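Local coordinates for protein putative Nitroreductase (Desulfovibrio desulfuricans subsp. desulfuricans str. G20, PDB 3E39) that binds flavin mononucleotide and is probably an FMN-dependent oxidoreductase of the nitroreductase family, at residues I64-H68 with T131-L136; A78-I82 with A147-G152. All blocks are in the same frame, centred on the assembly; numbering follows the deposited sequence.

How the contacts relate
Along the chain the two contacts alternate: 64-68 is followed by 78-82, then 131-136, then 147-152. Contact 2 joins the two inner strands, 80-87 and 143-152, of the antiparallel sheet, whereas contact 1 joins the ends of helices 61-66 and 129-135, of which the latter leads into strand 143-152. Their centres lie 15 Å apart, contact 2 nearer the middle of the chain. They meet where Leu-65 CD1 packs on Ile-81 CD1 at 4.0 Å, which brings helix 61-66 against strand 80-87. Contact 2 passes closer to the flavin: the side chain of Ala-147 is about 7 Å from bound FMN, that of Leu-132 about 11 Å.

Contact 1: I64-H68 with T131-L136; sequences ILAAH and TLLPAL
Water 1 is gripped by His-68 ND1 at 2.6 Å and by Thr-131 OG1 at 2.9 Å, a polar bridge at one margin of an otherwise apolar packing of the ends of helices 61-66 and 129-135 in this nitroreductase-family fold. The water lies in the plane of the imidazole, at its edge, so the ring's orientation directs ND1 to it. Direct contact between the two side chains is looser, since ND1 and OG1 stand 3.5 Å apart without a hydrogen bond. Thr-131 OG1 also bonds to the backbone O of Gln-128, whose own NE2 reaches His-68 O; Gln-128 thus bonds to both residues that hold the water.

The imidazole is laid flat against helix 129-135. Leu-132 CA sits over one face, 4.3 Å from the centroid of the His-68 ring and only 6° off the ring normal, which identifies a CH-pi contact. Leu-132 CG is anti to the backbone N (chi1 177°), which sends it toward Leu-65, and chi2 (58°) turns CD1 back to meet His-68 CD2 on one flank and Ile-64 CG2 on another, each at 3.8 Å.

Ile-64 supplies two separate branches. Its CG2 packs on Ala-135 CB at 3.7 Å as well as on Leu-132 and Leu-136, while CD1, at the end of the extended branch, approaches the backbone O of Ala-135. Deeper in, Leu-65 crosses Leu-136 at about a right angle, and both touch Leu-83 of strand 80-87. No hydrogen bond passes directly between the segments; apolar packing, the CH-pi contact and the water bridge make up the contact. At the buried end, Leu-65 CD2 meets both Leu-132 CD1 and Leu-136 CD1, each at 4.0 Å.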
loop_
_atom_site.group_PDB
_atom_site.type_symbol
_atom_site.label_atom_id
_atom_site.label_comp_id
_atom_site.label_asym_id
_atom_site.label_seq_id
_atom_site.Cartn_x
_atom_site.Cartn_y
_atom_site.Cartn_z
ATOM N N ILE A 64 -12.574 -13.434 -20.647
ATOM C CA ILE A 64 -13.123 -12.089 -20.648
ATOM C C ILE A 64 -12.049 -11.104 -20.208
ATOM O O ILE A 64 -11.847 -10.092 -20.856
ATOM C CB ILE A 64 -14.379 -11.937 -19.781
ATOM C CG1 ILE A 64 -15.500 -12.872 -20.305
ATOM C CG2 ILE A 64 -14.827 -10.458 -19.767
ATOM C CD1 ILE A 64 -16.757 -12.865 -19.455
ATOM N N LEU A 65 -11.374 -11.392 -19.095
ATOM C CA LEU A 65 -10.272 -10.548 -18.628
ATOM C C LEU A 65 -9.209 -10.335 -19.697
ATOM O O LEU A 65 -8.788 -9.199 -19.956
ATOM C CB LEU A 65 -9.622 -11.143 -17.360
ATOM C CG LEU A 65 -10.489 -11.147 -16.093
ATOM C CD1 LEU A 65 -9.768 -11.894 -14.968
ATOM C CD2 LEU A 65 -10.818 -9.719 -15.663
ATOM N N ALA A 66 -8.821 -11.422 -20.352
ATOM C CA ALA A 66 -7.758 -11.391 -21.369
ATOM C C ALA A 66 -8.130 -10.541 -22.567
ATOM O O ALA A 66 -7.266 -9.915 -23.176
ATOM C CB ALA A 66 -7.373 -12.802 -21.813
ATOM N N ALA A 67 -9.406 -10.518 -22.920
ATOM C CA ALA A 67 -9.851 -9.704 -24.064
ATOM C C ALA A 67 -9.887 -8.202 -23.778
ATOM O O ALA A 67 -10.134 -7.426 -24.694
ATOM C CB ALA A 67 -11.240 -10.156 -24.550
ATOM N N HIS A 68 -9.676 -7.790 -22.526
ATOM C CA HIS A 68 -9.764 -6.380 -22.152
ATOM C C HIS A 68 -8.471 -5.845 -21.540
ATOM O O HIS A 68 -8.494 -4.879 -20.759
ATOM C CB HIS A 68 -10.944 -6.150 -21.197
ATOM C CG HIS A 68 -12.292 -6.395 -21.820
ATOM N ND1 HIS A 68 -13.002 -5.413 -22.480
ATOM C CD2 HIS A 68 -13.064 -7.505 -21.851
ATOM C CE1 HIS A 68 -14.140 -5.923 -22.920
ATOM N NE2 HIS A 68 -14.196 -7.195 -22.566
ATOM N N THR A 131 -16.211 -1.203 -19.958
ATOM C CA THR A 131 -16.635 -2.323 -20.793
ATOM C C THR A 131 -16.393 -3.640 -20.076
ATOM O O THR A 131 -17.237 -4.536 -20.109
ATOM C CB THR A 131 -15.927 -2.278 -22.168
ATOM O OG1 THR A 131 -14.502 -2.280 -22.010
ATOM C CG2 THR A 131 -16.339 -1.013 -22.921
ATOM N N LEU A 132 -15.263 -3.762 -19.388
ATOM C CA LEU A 132 -14.973 -5.004 -18.680
ATOM C C LEU A 132 -15.950 -5.356 -17.542
ATOM O O LEU A 132 -16.379 -6.496 -17.444
ATOM C CB LEU A 132 -13.516 -4.990 -18.169
ATOM C CG LEU A 132 -13.011 -6.175 -17.333
ATOM C CD1 LEU A 132 -13.126 -7.520 -18.076
ATOM C CD2 LEU A 132 -11.572 -5.876 -16.912
ATOM N N LEU A 133 -16.310 -4.401 -16.689
ATOM C CA LEU A 133 -17.174 -4.719 -15.551
ATOM C C LEU A 133 -18.532 -5.283 -15.970
ATOM O O LEU A 133 -18.931 -6.345 -15.479
ATOM C CB LEU A 133 -17.282 -3.531 -14.579
ATOM C CG LEU A 133 -16.267 -3.583 -13.417
ATOM C CD1 LEU A 133 -14.793 -3.662 -13.917
ATOM C CD2 LEU A 133 -16.461 -2.415 -12.416
ATOM N N PRO A 134 -19.245 -4.582 -16.864
ATOM C CA PRO A 134 -20.520 -5.155 -17.338
ATOM C C PRO A 134 -20.344 -6.574 -17.943
ATOM O O PRO A 134 -21.230 -7.431 -17.745
ATOM C CB PRO A 134 -20.977 -4.147 -18.399
ATOM C CG PRO A 134 -20.359 -2.871 -17.999
ATOM C CD PRO A 134 -19.009 -3.245 -17.433
ATOM N N ALA A 135 -19.203 -6.840 -18.602
ATOM C CA ALA A 135 -18.926 -8.162 -19.188
ATOM C C ALA A 135 -18.788 -9.247 -18.110
ATOM O O ALA A 135 -18.980 -10.439 -18.386
ATOM C CB ALA A 135 -17.680 -8.129 -20.089
ATOM N N LEU A 136 -18.437 -8.830 -16.884
ATOM C CA LEU A 136 -18.273 -9.720 -15.740
ATOM C C LEU A 136 -19.507 -9.683 -14.836
ATOM O O LEU A 136 -19.475 -10.162 -13.700
ATOM C CB LEU A 136 -17.027 -9.285 -14.936
ATOM C CG LEU A 136 -15.648 -9.430 -15.596
ATOM C CD1 LEU A 136 -14.570 -8.739 -14.711
ATOM C CD2 LEU A 136 -15.372 -10.915 -15.855
HETATM O O HOH W 1 -12.046 -3.079 -23.265
#

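Contact 2: A78-I82 with A147-G152; sequences AKVII and AAIAAG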
loop_
_atom_site.group_PDB
_atom_site.type_symbol
_atom_site.label_atom_id
_atom_site.label_comp_id
_atom_site.label_asym_id
_atom_site.label_seq_id
_atom_site.Cartn_x
_atom_site.Cartn_y
_atom_site.Cartn_z
ATOM N N ALA A 78 -1.483 -17.017 -15.501
ATOM C CA ALA A 78 -1.697 -17.020 -14.055
ATOM C C ALA A 78 -2.582 -18.179 -13.632
ATOM O O ALA A 78 -3.371 -18.682 -14.431
ATOM C CB ALA A 78 -2.331 -15.705 -13.626
ATOM N N LYS A 79 -2.419 -18.637 -12.400
ATOM C CA LYS A 79 -3.285 -19.694 -11.864
ATOM C C LYS A 79 -4.457 -19.111 -11.116
ATOM O O LYS A 79 -5.535 -19.730 -11.052
ATOM C CB LYS A 79 -2.510 -20.673 -10.968
ATOM C CG LYS A 79 -1.329 -21.327 -11.682
ATOM C CD LYS A 79 -1.687 -21.871 -13.072
ATOM C CE LYS A 79 -0.455 -22.036 -13.918
ATOM N NZ LYS A 79 -0.759 -22.330 -15.346
ATOM N N VAL A 80 -4.253 -17.926 -10.540
ATOM C CA VAL A 80 -5.353 -17.217 -9.898
ATOM C C VAL A 80 -5.171 -15.712 -10.132
ATOM O O VAL A 80 -4.051 -15.207 -10.183
ATOM C CB VAL A 80 -5.453 -17.539 -8.378
ATOM C CG1 VAL A 80 -4.205 -17.088 -7.632
ATOM C CG2 VAL A 80 -6.751 -16.925 -7.754
ATOM N N ILE A 81 -6.292 -15.026 -10.318
ATOM C CA ILE A 81 -6.346 -13.581 -10.453
ATOM C C ILE A 81 -7.314 -13.064 -9.367
ATOM O O ILE A 81 -8.417 -13.617 -9.189
ATOM C CB ILE A 81 -6.819 -13.162 -11.855
ATOM C CG1 ILE A 81 -5.750 -13.575 -12.891
ATOM C CG2 ILE A 81 -7.018 -11.644 -11.943
ATOM C CD1 ILE A 81 -6.172 -13.476 -14.323
ATOM N N ILE A 82 -6.886 -12.060 -8.606
ATOM C CA ILE A 82 -7.742 -11.430 -7.615
ATOM C C ILE A 82 -8.055 -10.011 -8.130
ATOM O O ILE A 82 -7.159 -9.175 -8.312
ATOM C CB ILE A 82 -7.111 -11.386 -6.183
ATOM C CG1 ILE A 82 -6.891 -12.802 -5.625
ATOM C CG2 ILE A 82 -8.028 -10.580 -5.185
ATOM C CD1 ILE A 82 -6.058 -12.830 -4.335
ATOM N N ALA A 147 -7.537 -2.707 -9.368
ATOM C CA ALA A 147 -6.373 -3.496 -9.789
ATOM C C ALA A 147 -6.735 -4.943 -9.967
ATOM O O ALA A 147 -7.752 -5.380 -9.443
ATOM C CB ALA A 147 -5.293 -3.420 -8.674
ATOM N N ALA A 148 -5.896 -5.686 -10.692
ATOM C CA ALA A 148 -5.999 -7.144 -10.755
ATOM C C ALA A 148 -4.637 -7.662 -10.311
ATOM O O ALA A 148 -3.642 -7.126 -10.720
ATOM C CB ALA A 148 -6.295 -7.642 -12.176
ATOM N N ILE A 149 -4.593 -8.690 -9.478
ATOM C CA ILE A 149 -3.339 -9.302 -9.080
ATOM C C ILE A 149 -3.350 -10.675 -9.713
ATOM O O ILE A 149 -4.266 -11.474 -9.440
ATOM C CB ILE A 149 -3.185 -9.509 -7.571
ATOM C CG1 ILE A 149 -3.367 -8.203 -6.828
ATOM C CG2 ILE A 149 -1.783 -10.073 -7.250
ATOM C CD1 ILE A 149 -3.160 -8.337 -5.359
ATOM N N ALA A 150 -2.371 -10.916 -10.581
ATOM C CA ALA A 150 -2.186 -12.212 -11.227
ATOM C C ALA A 150 -1.160 -12.948 -10.398
ATOM O O ALA A 150 -0.165 -12.337 -10.002
ATOM C CB ALA A 150 -1.663 -12.033 -12.679
ATOM N N ALA A 151 -1.377 -14.235 -10.147
ATOM C CA ALA A 151 -0.490 -15.008 -9.291
ATOM C C ALA A 151 -0.331 -16.477 -9.690
ATOM O O ALA A 151 -1.163 -17.052 -10.376
ATOM C CB ALA A 151 -0.962 -14.918 -7.801
ATOM N N GLY A 152 0.740 -17.075 -9.191
ATOM C CA GLY A 152 1.029 -18.499 -9.406
ATOM C C GLY A 152 2.364 -18.852 -8.779
ATOM O O GLY A 152 3.031 -17.997 -8.180
#
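Ala-78 and Ile-81 meet small alanines across an antiparallel beta ladder between 80-82 and 149-151, which opens at a classic beta bulge: Lys-79 and Val-80 both face Ala-151. Just before the strand, Ala-78 CB touches Ala-150 CB at 3.9 Å. On one face of the sheet, Ile-81 stands opposite Ala-150 as a non-hydrogen-bonded pair. The two branches of Ile-81 divide the work: CG2, anti to the backbone N, leans over Ala-148 CB, whereas CG1, anti to the carbonyl carbon, runs beside Ala-150. Tyr-21 covers both Ala-78 and Ala-150.

The other face carries Val-80, Ile-82, Ile-149 and Ala-151. Val-80 CG1, placed between its own backbone N and carbonyl carbon (chi1 63°), meets Ala-151 CB at 3.9 Å. Ile-82 and Ile-149 are partners in a hydrogen-bonded pair, but their side chains settle against different helices, Ile-82 on helix 28-39 and Ile-149 on helix 94-114. The ladder is therefore buried on both faces, and its neighbours 50-56 and 118-122 take up further backbone bonds.

The backbone pairing sets which face each strand residue points to. Ile-82 N donates to Ile-149 O at 2.8 Å, and Ile-149 N returns a bond to Ile-82 O at 2.9 Å. Ile-149 O is also approached by Ile-81 CA at 3.1 Å, a CA-H...O contact. The strands are antiparallel, their short axes at 158° as in a twisted sheet. At the bulge Ala-151 N reaches Val-80 O at 2.8 Å, with the donor almost in line with the carbonyl bond. Ala-151 O accepts twice, from Lys-79 N at 2.9 Å and from Val-80 N at 3.2 Å, the latter donor tilted 30° from the carbonyl plane.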